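Local coordinates for periplasmic protein-probably involved in high-affinity Fe2+ transport (Escherichia coli F11, PDB 5I0Y), which probably takes part in high-affinity iron(II) transport in the periplasm and carries a copper site required for that transport, at residues B[41-47]-B[97-103]; B[19-23]-B[143-149]; B[116-120]-B[137-141]; B[48-52]-B[62-68]. The protein carries 1 engineered substitution. All blocks are in the same frame, centred on the assembly; numbering follows the deposited sequence. Where two conformers were deposited one is given.

Contact 1 (B[41-47]-B[97-103]); sequences ADVHLQA and HYGANIK. Engineered in segment 41-47: Gln46 (natural residue Glu). With CU (copper (II) ion), chain D.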
# COMPACT_ATOMS: atom_id res chain seq x y z
N ALA B 41 5.04 -23.78 9.13
CA ALA B 41 5.39 -22.56 9.85
C ALA B 41 4.93 -22.65 11.30
O ALA B 41 4.07 -23.47 11.66
CB ALA B 41 4.73 -21.35 9.19
N ASP B 42 5.50 -21.79 12.15
CA ASP B 42 5.09 -21.68 13.55
C ASP B 42 4.26 -20.42 13.79
O ASP B 42 3.34 -20.43 14.59
CB ASP B 42 6.33 -21.66 14.45
CG ASP B 42 7.08 -22.98 14.42
OD1 ASP B 42 6.42 -24.05 14.54
OD2 ASP B 42 8.31 -22.96 14.28
N VAL B 43 4.61 -19.33 13.10
CA VAL B 43 3.88 -18.08 13.29
C VAL B 43 3.81 -17.35 11.95
O VAL B 43 4.57 -17.65 11.04
CB VAL B 43 4.54 -17.13 14.35
CG1 VAL B 43 4.76 -17.83 15.70
CG2 VAL B 43 5.85 -16.52 13.84
N HIS B 44 2.88 -16.41 11.85
CA HIS B 44 2.96 -15.33 10.86
C HIS B 44 3.53 -14.15 11.59
O HIS B 44 2.95 -13.71 12.59
CB HIS B 44 1.57 -15.00 10.33
CG HIS B 44 1.56 -14.16 9.07
ND1 HIS B 44 2.10 -14.58 7.90
CD2 HIS B 44 1.01 -12.90 8.82
CE1 HIS B 44 1.91 -13.63 6.95
NE2 HIS B 44 1.26 -12.61 7.52
N LEU B 45 4.69 -13.68 11.13
CA LEU B 45 5.36 -12.53 11.74
C LEU B 45 5.06 -11.29 10.92
O LEU B 45 5.10 -11.33 9.69
CB LEU B 45 6.87 -12.78 11.82
CG LEU B 45 7.75 -11.68 12.44
CD1 LEU B 45 7.48 -11.51 13.93
CD2 LEU B 45 9.22 -11.99 12.18
N GLN B 46 4.79 -10.20 11.60
CA GLN B 46 4.29 -9.00 10.93
C GLN B 46 4.99 -7.75 11.42
O GLN B 46 5.40 -7.65 12.58
CB GLN B 46 2.80 -8.82 11.23
CG GLN B 46 1.86 -9.80 10.58
CD GLN B 46 0.41 -9.37 10.69
OE1 GLN B 46 0.08 -8.29 11.21
NE2 GLN B 46 -0.45 -10.19 10.16
N ALA B 47 5.04 -6.76 10.53
CA ALA B 47 5.39 -5.39 10.87
C ALA B 47 4.14 -4.54 10.77
O ALA B 47 3.49 -4.52 9.72
CB ALA B 47 6.46 -4.87 9.93
N HIS B 97 -0.85 -4.94 6.07
CA HIS B 97 0.36 -5.03 6.91
C HIS B 97 1.49 -5.54 6.07
O HIS B 97 1.33 -5.74 4.86
CB HIS B 97 0.08 -5.92 8.15
CG HIS B 97 -0.19 -7.36 7.80
ND1 HIS B 97 -1.41 -7.93 7.93
CD2 HIS B 97 0.64 -8.33 7.27
CE1 HIS B 97 -1.34 -9.21 7.51
NE2 HIS B 97 -0.10 -9.45 7.09
N TYR B 98 2.66 -5.72 6.69
CA TYR B 98 3.76 -6.46 6.05
C TYR B 98 4.04 -7.71 6.85
O TYR B 98 4.03 -7.66 8.07
CB TYR B 98 5.04 -5.60 5.95
CG TYR B 98 4.81 -4.30 5.22
CD1 TYR B 98 4.96 -4.24 3.83
CD2 TYR B 98 4.46 -3.16 5.91
CE1 TYR B 98 4.75 -3.05 3.15
CE2 TYR B 98 4.24 -1.95 5.24
CZ TYR B 98 4.38 -1.91 3.86
OH TYR B 98 4.16 -0.72 3.20
N GLY B 99 4.28 -8.84 6.19
CA GLY B 99 4.51 -10.04 6.97
C GLY B 99 4.94 -11.24 6.18
O GLY B 99 5.15 -11.16 4.98
N ALA B 100 5.11 -12.35 6.90
CA ALA B 100 5.51 -13.64 6.30
C ALA B 100 5.30 -14.75 7.31
O ALA B 100 5.52 -14.57 8.51
CB ALA B 100 6.98 -13.64 5.86
N ASN B 101 4.86 -15.91 6.83
CA ASN B 101 4.93 -17.13 7.65
C ASN B 101 6.40 -17.47 7.86
O ASN B 101 7.20 -17.44 6.92
CB ASN B 101 4.27 -18.30 6.93
CG ASN B 101 2.76 -18.28 7.00
OD1 ASN B 101 2.12 -17.49 7.73
ND2 ASN B 101 2.15 -19.21 6.27
N ILE B 102 6.72 -17.84 9.09
CA ILE B 102 8.07 -18.25 9.40
C ILE B 102 8.08 -19.44 10.36
O ILE B 102 7.16 -19.65 11.15
CB ILE B 102 8.93 -17.10 9.98
CG1 ILE B 102 8.38 -16.67 11.33
CG2 ILE B 102 9.04 -15.91 9.02
CD1 ILE B 102 9.36 -15.82 12.12
N LYS B 103 9.16 -20.21 10.27
CA LYS B 103 9.42 -21.24 11.25
C LYS B 103 10.27 -20.60 12.33
O LYS B 103 11.30 -20.01 12.02
CB LYS B 103 10.12 -22.43 10.60
CG LYS B 103 10.27 -23.65 11.50
CD LYS B 103 11.13 -24.72 10.85
CE LYS B 103 11.68 -25.67 11.91
NZ LYS B 103 12.65 -24.96 12.80
CU CU D . 0.28 -11.29 6.29
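Two histidines of the copper site, His44 and His97, extend toward one another from neighbouring antiparallel strands, 43-51 and 95-102, and meet at the metal. Each binds through NE2: His44 NE2 and His97 NE2 both lie 2.0 Å from the copper(II) ion. Met90 of the same chain and His127 of the second subunit complete the site, which therefore straddles the dimer interface. The far nitrogen of the His44 ring is steadied by a second-shell residue: His44 ND1 donates to Asn101 OD1 at 2.9 Å, a bent bond (138° at the hydrogen) that arrives from above the amide plane. Asn101 ND2 in turn bonds the backbone oxygens of Ile27 and Leu36. The engineered Gln46 (Glu in the natural protein) lays its amide over one face of the His97 ring, the planes 21° apart, with Gln46 NE2 3.0 Å from His97 CE1. With CG between its backbone N and carbonyl carbon (chi1 65°), the His97 ring lies under the Gln46 amide while NE2 points to the copper. Gly99 faces Gln46 as a non-hydrogen-bonded pair, and its backbone runs close to the His44 ring. The ladder between the strands starts in a classic beta bulge, where Asp42 N and Val43 N both donate to Ile102 O, at 2.9 and 3.2 Å respectively. On the side of the sheet away from copper, within the mixed beta sandwich, Ile102 CG1 packs alongside Val43 CG2 at 3.6 Å, and Ile102 CD1 reaches Leu45 CD2 at 3.8 Å; Phe87 covers Leu45 and Ala100.

Contact 2 (B[19-23]-B[143-149]); sequences LAAVY and VSYEFKY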
# COMPACT_ATOMS: atom_id res chain seq x y z
N LEU B 19 6.00 1.88 14.83
CA LEU B 19 6.40 0.62 14.24
C LEU B 19 6.38 -0.44 15.31
O LEU B 19 7.10 -0.34 16.30
CB LEU B 19 7.80 0.72 13.63
CG LEU B 19 7.99 1.89 12.66
CD1 LEU B 19 8.68 3.09 13.30
CD2 LEU B 19 8.79 1.41 11.46
N ALA B 20 5.55 -1.46 15.11
CA ALA B 20 5.43 -2.57 16.06
C ALA B 20 5.67 -3.90 15.36
O ALA B 20 5.36 -4.05 14.17
CB ALA B 20 4.05 -2.57 16.70
N ALA B 21 6.25 -4.85 16.09
CA ALA B 21 6.34 -6.23 15.62
C ALA B 21 5.23 -7.00 16.32
O ALA B 21 4.99 -6.81 17.51
CB ALA B 21 7.70 -6.80 15.96
N VAL B 22 4.53 -7.85 15.58
CA VAL B 22 3.52 -8.71 16.17
C VAL B 22 3.58 -10.05 15.49
O VAL B 22 4.20 -10.19 14.43
CB VAL B 22 2.09 -8.13 16.05
CG1 VAL B 22 1.94 -6.86 16.87
CG2 VAL B 22 1.72 -7.88 14.60
N TYR B 23 2.97 -11.05 16.10
CA TYR B 23 2.87 -12.37 15.51
C TYR B 23 1.52 -13.02 15.82
O TYR B 23 0.81 -12.62 16.73
CB TYR B 23 4.06 -13.27 15.91
CG TYR B 23 4.14 -13.58 17.38
CD1 TYR B 23 3.61 -14.76 17.90
CD2 TYR B 23 4.75 -12.70 18.26
CE1 TYR B 23 3.69 -15.05 19.25
CE2 TYR B 23 4.83 -12.98 19.61
CZ TYR B 23 4.31 -14.15 20.10
OH TYR B 23 4.40 -14.40 21.45
N VAL B 143 14.82 -1.08 13.05
CA VAL B 143 14.15 -1.03 14.34
C VAL B 143 14.22 -2.42 14.97
O VAL B 143 14.06 -3.43 14.27
CB VAL B 143 12.71 -0.53 14.20
CG1 VAL B 143 11.95 -1.30 13.13
CG2 VAL B 143 12.02 -0.61 15.54
N SER B 144 14.50 -2.47 16.27
CA SER B 144 14.65 -3.75 16.97
C SER B 144 13.67 -3.97 18.11
O SER B 144 13.17 -3.00 18.72
CB SER B 144 16.06 -3.90 17.52
OG SER B 144 16.99 -3.97 16.46
N TYR B 145 13.42 -5.25 18.38
CA TYR B 145 12.41 -5.68 19.35
C TYR B 145 12.96 -6.87 20.11
O TYR B 145 13.66 -7.69 19.52
CB TYR B 145 11.11 -6.12 18.63
CG TYR B 145 10.56 -5.04 17.74
CD1 TYR B 145 9.74 -4.05 18.26
CD2 TYR B 145 10.89 -4.99 16.39
CE1 TYR B 145 9.25 -3.03 17.46
CE2 TYR B 145 10.40 -3.99 15.58
CZ TYR B 145 9.59 -3.00 16.12
OH TYR B 145 9.10 -2.00 15.32
N GLU B 146 12.63 -6.95 21.39
CA GLU B 146 12.99 -8.11 22.22
C GLU B 146 11.72 -8.70 22.80
O GLU B 146 10.85 -7.98 23.28
CB GLU B 146 13.95 -7.71 23.33
CG GLU B 146 15.33 -7.31 22.84
CD GLU B 146 16.34 -7.03 23.94
OE1 GLU B 146 15.96 -7.07 25.13
OE2 GLU B 146 17.51 -6.77 23.61
N PHE B 147 11.60 -10.01 22.73
CA PHE B 147 10.38 -10.67 23.18
C PHE B 147 10.66 -12.09 23.60
O PHE B 147 11.62 -12.71 23.14
CB PHE B 147 9.27 -10.60 22.10
CG PHE B 147 9.59 -11.33 20.81
CD1 PHE B 147 8.95 -12.52 20.50
CD2 PHE B 147 10.50 -10.80 19.89
CE1 PHE B 147 9.23 -13.19 19.31
CE2 PHE B 147 10.77 -11.46 18.70
CZ PHE B 147 10.13 -12.65 18.41
N LYS B 148 9.80 -12.60 24.47
CA LYS B 148 9.82 -14.00 24.86
C LYS B 148 8.80 -14.77 24.03
O LYS B 148 7.61 -14.44 24.02
CB LYS B 148 9.56 -14.15 26.35
CG LYS B 148 9.93 -15.53 26.88
CD LYS B 148 9.34 -15.77 28.26
CE LYS B 148 9.52 -17.21 28.69
NZ LYS B 148 8.45 -17.69 29.61
N TYR B 149 9.28 -15.76 23.29
CA TYR B 149 8.42 -16.62 22.50
C TYR B 149 8.21 -17.96 23.20
O TYR B 149 9.18 -18.66 23.50
CB TYR B 149 9.03 -16.85 21.10
CG TYR B 149 8.25 -17.84 20.27
CD1 TYR B 149 6.98 -17.52 19.80
CD2 TYR B 149 8.78 -19.09 19.98
CE1 TYR B 149 6.26 -18.43 19.05
CE2 TYR B 149 8.07 -20.00 19.23
CZ TYR B 149 6.82 -19.67 18.77
OH TYR B 149 6.12 -20.59 18.03
O HOH W 1 7.68 -2.66 12.73
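Tyr145 makes the polar link between strands 17-24 and 141-149: its hydroxyl donates to the backbone oxygen of Leu19, Tyr145 OH to Leu19 O being 2.8 Å. The hydroxyl stands almost directly above the carbonyl plane, 81° out of it, rather than on a lone pair. A water donates to the same hydroxyl, 3.0 Å from Tyr145 OH, and makes a weak bond to the oxygen of Ala20, giving the buried phenol both an acceptor and a donor.

Apolar contact follows along the same ring. Ala21 CB sits over one face of Tyr145 as a CH-pi contact, 3.8 Å from the ring centroid. The ring reaches this methyl because CG is turned away from the carbonyl carbon of Tyr145 (chi1 -56°).

The aromatic contacts gather round Tyr23. Tyr149 turns an edge toward the face of Tyr23 in an offset edge-to-face pair, centroids 6.0 Å apart and planes at 72°. Phe147 CD1 lies 4.2 Å from Tyr23 CE2.

No backbone hydrogen bond joins segments 19-23 and 143-149, whose axes come within 8.0 Å and run obliquely in the same general direction; their inward side chains fill the space between them. Such face-to-face packing of strands is typical of the interior of a beta sandwich, the fold of this protein.

Contact 3 (B[116-120]-B[137-141]); sequences IEPPS and WWKPF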
# COMPACT_ATOMS: atom_id res chain seq x y z
N ILE B 116 14.19 -1.43 7.17
CA ILE B 116 13.12 -0.73 6.45
C ILE B 116 13.65 0.26 5.42
O ILE B 116 14.53 1.08 5.72
CB ILE B 116 12.21 -0.02 7.47
CG1 ILE B 116 11.70 -1.06 8.46
CG2 ILE B 116 11.00 0.62 6.77
CD1 ILE B 116 10.91 -0.49 9.60
N GLU B 117 13.10 0.19 4.22
CA GLU B 117 13.44 1.13 3.15
C GLU B 117 12.18 1.88 2.74
O GLU B 117 11.09 1.30 2.77
CB GLU B 117 14.04 0.39 1.95
CG GLU B 117 15.47 -0.05 2.21
CD GLU B 117 15.94 -1.10 1.23
OE1 GLU B 117 15.28 -2.16 1.12
OE2 GLU B 117 16.98 -0.89 0.57
N PRO B 118 12.31 3.16 2.37
CA PRO B 118 11.15 4.02 2.14
C PRO B 118 10.39 3.70 0.85
O PRO B 118 10.89 2.96 -0.00
CB PRO B 118 11.75 5.43 2.11
CG PRO B 118 13.13 5.19 1.56
CD PRO B 118 13.57 3.91 2.21
N PRO B 119 9.19 4.27 0.71
CA PRO B 119 8.30 3.95 -0.41
C PRO B 119 8.88 4.23 -1.79
O PRO B 119 8.42 3.62 -2.76
CB PRO B 119 7.07 4.81 -0.11
CG PRO B 119 7.06 4.90 1.38
CD PRO B 119 8.50 5.09 1.72
N SER B 120 9.87 5.11 -1.89
CA SER B 120 10.52 5.34 -3.17
C SER B 120 11.07 4.04 -3.77
O SER B 120 11.06 3.86 -4.99
CB SER B 120 11.64 6.37 -3.01
OG SER B 120 12.50 6.00 -1.96
N TRP B 137 11.92 11.71 1.70
CA TRP B 137 11.93 10.46 2.46
C TRP B 137 13.07 10.41 3.41
O TRP B 137 14.17 10.91 3.12
CB TRP B 137 11.99 9.23 1.56
CG TRP B 137 10.77 9.07 0.72
CD1 TRP B 137 10.70 9.11 -0.67
CD2 TRP B 137 9.41 8.84 1.18
NE1 TRP B 137 9.41 8.93 -1.09
CE2 TRP B 137 8.59 8.75 -0.04
CE3 TRP B 137 8.80 8.68 2.42
CZ2 TRP B 137 7.22 8.53 0.02
CZ3 TRP B 137 7.42 8.46 2.46
CH2 TRP B 137 6.65 8.39 1.29
N TRP B 138 12.82 9.78 4.55
CA TRP B 138 13.88 9.34 5.45
C TRP B 138 14.75 8.30 4.81
O TRP B 138 14.35 7.67 3.82
CB TRP B 138 13.26 8.81 6.73
CG TRP B 138 11.95 8.06 6.51
CD1 TRP B 138 10.66 8.55 6.60
CD2 TRP B 138 11.81 6.65 6.14
NE1 TRP B 138 9.74 7.56 6.34
CE2 TRP B 138 10.37 6.40 6.04
CE3 TRP B 138 12.70 5.61 5.91
CZ2 TRP B 138 9.87 5.14 5.72
CZ3 TRP B 138 12.19 4.34 5.59
CH2 TRP B 138 10.80 4.12 5.51
N LYS B 139 15.95 8.13 5.35
CA LYS B 139 16.88 7.11 4.85
C LYS B 139 16.54 5.75 5.46
O LYS B 139 15.91 5.69 6.52
CB LYS B 139 18.33 7.47 5.21
CG LYS B 139 18.88 8.68 4.46
CD LYS B 139 20.29 9.04 4.92
CE LYS B 139 20.71 10.41 4.39
NZ LYS B 139 20.21 11.53 5.23
N PRO B 140 16.96 4.66 4.79
CA PRO B 140 16.71 3.32 5.33
C PRO B 140 17.20 3.22 6.79
O PRO B 140 18.20 3.84 7.18
CB PRO B 140 17.51 2.40 4.40
CG PRO B 140 17.59 3.15 3.10
CD PRO B 140 17.66 4.60 3.48
N PHE B 141 16.48 2.46 7.60
CA PHE B 141 16.81 2.34 9.01
C PHE B 141 16.35 1.01 9.55
O PHE B 141 15.47 0.32 8.96
CB PHE B 141 16.20 3.50 9.82
CG PHE B 141 14.68 3.45 9.92
CD1 PHE B 141 14.07 2.97 11.08
CD2 PHE B 141 13.87 3.91 8.88
CE1 PHE B 141 12.68 2.92 11.18
CE2 PHE B 141 12.48 3.86 8.99
CZ PHE B 141 11.89 3.37 10.14
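Ile116 and Phe141 form an antiparallel hydrogen-bonded pair where strand 108-117 ends and strand 141-149 begins, at one end of the beta sandwich. Two backbone bonds close it: Ile116 N to Phe141 O at 2.8 Å, and Phe141 N to Ile116 O at 3.0 Å. Next to them, Pro140 CA makes a CA-H...O contact with the same Ile116 O.

Aliphatic contacts extend the pair. Ile116 lies alongside Phe141, its CD1 4.0 Å from Phe141 CZ, and its other branch, Ile116 CG2, reaches Trp138 CH2 at 3.7 Å. Across the subunit boundary, Trp137 packs on Glu30 of the second subunit.

Beyond the pair, CH-pi contacts between prolines and tryptophans take over. Pro118 CB lies over the six-membered ring of Trp138, 3.7 Å from its centroid and 14° off the normal, while Phe141 CE2 approaches the opposite face, leaving the indole sandwiched. Trp138 CG lies between its backbone N and carbonyl carbon (chi1 37°), which swings the indole across Pro118. A second CH-pi contact covers Trp137: Pro119 CD stands over one face, 3.6 Å from the centroid of the six-membered ring, with Pro119 CG 3.5 Å from Trp137 CH2.

Contact 4 (B[48-52]-B[62-68]); sequences DIHAV and GEWIPYL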
# COMPACT_ATOMS: atom_id res chain seq x y z
N ASP B 48 3.78 -3.90 11.88
CA ASP B 48 2.66 -2.98 11.93
C ASP B 48 3.22 -1.59 11.92
O ASP B 48 3.92 -1.19 12.86
CB ASP B 48 1.83 -3.18 13.19
CG ASP B 48 0.83 -4.29 13.04
OD1 ASP B 48 0.64 -4.76 11.90
OD2 ASP B 48 0.23 -4.67 14.08
N ILE B 49 2.93 -0.85 10.86
CA ILE B 49 3.54 0.47 10.65
C ILE B 49 2.51 1.48 10.18
O ILE B 49 1.89 1.33 9.12
CB ILE B 49 4.72 0.38 9.66
CG1 ILE B 49 5.80 -0.59 10.17
CG2 ILE B 49 5.31 1.77 9.44
CD1 ILE B 49 6.81 -1.00 9.12
N HIS B 50 2.34 2.54 10.97
CA HIS B 50 1.36 3.60 10.68
C HIS B 50 1.92 4.95 11.00
O HIS B 50 2.77 5.07 11.88
CB HIS B 50 0.09 3.37 11.47
CG HIS B 50 -0.54 2.05 11.16
ND1 HIS B 50 -0.11 0.89 11.72
CD2 HIS B 50 -1.56 1.71 10.28
CE1 HIS B 50 -0.83 -0.13 11.21
NE2 HIS B 50 -1.70 0.37 10.32
N ALA B 51 1.48 5.98 10.28
CA ALA B 51 1.90 7.33 10.58
C ALA B 51 1.46 7.72 11.98
O ALA B 51 0.42 7.27 12.47
CB ALA B 51 1.30 8.32 9.60
N VAL B 52 2.26 8.58 12.62
CA VAL B 52 1.80 9.32 13.80
C VAL B 52 1.57 10.77 13.41
O VAL B 52 1.95 11.20 12.31
CB VAL B 52 2.74 9.16 15.02
CG1 VAL B 52 2.73 7.71 15.52
CG2 VAL B 52 4.15 9.65 14.71
N GLY B 62 -2.34 7.51 12.09
CA GLY B 62 -3.05 6.24 12.03
C GLY B 62 -3.07 5.56 10.67
O GLY B 62 -3.42 4.38 10.57
N GLU B 63 -2.68 6.28 9.62
CA GLU B 63 -2.72 5.71 8.29
C GLU B 63 -1.58 4.74 8.04
O GLU B 63 -0.45 4.97 8.45
CB GLU B 63 -2.74 6.83 7.25
CG GLU B 63 -4.07 7.59 7.25
CD GLU B 63 -4.06 8.89 6.47
OE1 GLU B 63 -5.03 9.67 6.67
OE2 GLU B 63 -3.11 9.11 5.66
N TRP B 64 -1.89 3.64 7.38
CA TRP B 64 -0.88 2.68 7.00
C TRP B 64 0.17 3.31 6.12
O TRP B 64 -0.11 4.20 5.30
CB TRP B 64 -1.54 1.53 6.25
CG TRP B 64 -0.63 0.37 6.01
CD1 TRP B 64 0.14 -0.30 6.95
CD2 TRP B 64 -0.36 -0.29 4.74
NE1 TRP B 64 0.85 -1.31 6.38
CE2 TRP B 64 0.59 -1.37 5.04
CE3 TRP B 64 -0.80 -0.12 3.44
CZ2 TRP B 64 1.05 -2.24 4.07
CZ3 TRP B 64 -0.31 -1.01 2.46
CH2 TRP B 64 0.60 -2.02 2.76
N ILE B 65 1.42 2.89 6.28
CA ILE B 65 2.46 3.39 5.37
C ILE B 65 2.67 2.31 4.30
O ILE B 65 3.17 1.23 4.61
CB ILE B 65 3.78 3.65 6.12
CG1 ILE B 65 3.58 4.63 7.30
CG2 ILE B 65 4.82 4.16 5.13
CD1 ILE B 65 3.10 6.03 6.93
N PRO B 66 2.26 2.59 3.05
CA PRO B 66 2.34 1.61 1.96
C PRO B 66 3.67 1.66 1.23
O PRO B 66 4.46 2.59 1.43
CB PRO B 66 1.21 2.08 1.03
CG PRO B 66 1.29 3.58 1.12
CD PRO B 66 1.70 3.87 2.56
N TYR B 67 3.93 0.63 0.42
CA TYR B 67 5.11 0.59 -0.49
C TYR B 67 6.44 0.50 0.23
O TYR B 67 7.48 0.80 -0.36
CB TYR B 67 5.09 1.74 -1.51
CG TYR B 67 3.92 1.62 -2.43
CD1 TYR B 67 3.98 0.82 -3.58
CD2 TYR B 67 2.73 2.28 -2.15
CE1 TYR B 67 2.88 0.70 -4.43
CE2 TYR B 67 1.63 2.16 -2.99
CZ TYR B 67 1.72 1.38 -4.10
OH TYR B 67 0.60 1.30 -4.90
N LEU B 68 6.44 0.03 1.48
CA LEU B 68 7.72 -0.17 2.17
C LEU B 68 8.38 -1.47 1.71
O LEU B 68 7.72 -2.38 1.21
CB LEU B 68 7.52 -0.21 3.69
CG LEU B 68 7.01 1.09 4.29
CD1 LEU B 68 6.76 0.93 5.79
CD2 LEU B 68 7.94 2.27 4.05
O HOH W 2 2.00 -2.52 8.68
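Ile49 faces the loop 62-68 with both of its branches. Its CD1 meets Leu68 CD1 tip to tip at 3.8 Å, and Ile49 CG2 touches Ile65 CG1 at 4.0 Å, the two isoleucines set roughly perpendicular. The backbone joins in, Ile65 N donating to Ile49 O at 3.3 Å. A water bonded to both Ile49 N and Trp64 NE1 ties the indole to the strand; it sits in the plane of the indole, at its edge.

His50 reaches the start of segment 62-68, with His50 CD2 3.3 Å from Gly62 O. CG is anti to the carbonyl carbon (chi1 -59°), which brings the imidazole beside Trp64, the ring planes 55° apart. Here the end of strand 43-51 is bridged by a loop crossing it at a steep angle: His50 and Trp64 form a single beta bridge rather than a continued ladder.

Ala51 is gripped through its backbone. Its N donates to Glu63 O, and its carbonyl oxygen receives Gly62 N, Ala51 O to Gly62 N being 2.8 Å. The methyl Ala51 CB packs on Ile65 CD1 at 4.0 Å. Farther along the loop, Tyr67 stacks on Tyr67 of the second subunit.

Overall arrangement
Contacts 1 and 4 share strand 43-51, which carries His44 of the copper site first and then meets loop 62-68; their centres are about 18 Å apart, and Tyr98 OH of contact 1 bonds Ile65 O and Leu68 N of contact 4. Contact 2, its centre about 12 Å from that of contact 1, spans the sandwich from neighbouring strand 17-24 to strand 141-149. Contact 3 lies at one end, its centre about 12 Å from that of contact 4, where Pro119 and Trp138 pack on Leu68. Along the chain, contact 2 encloses the others: 4 falls within 1, and 3 follows. Contacts 1, 3 and 4 touch the second subunit, linking metal site, sandwich end and dimer interface.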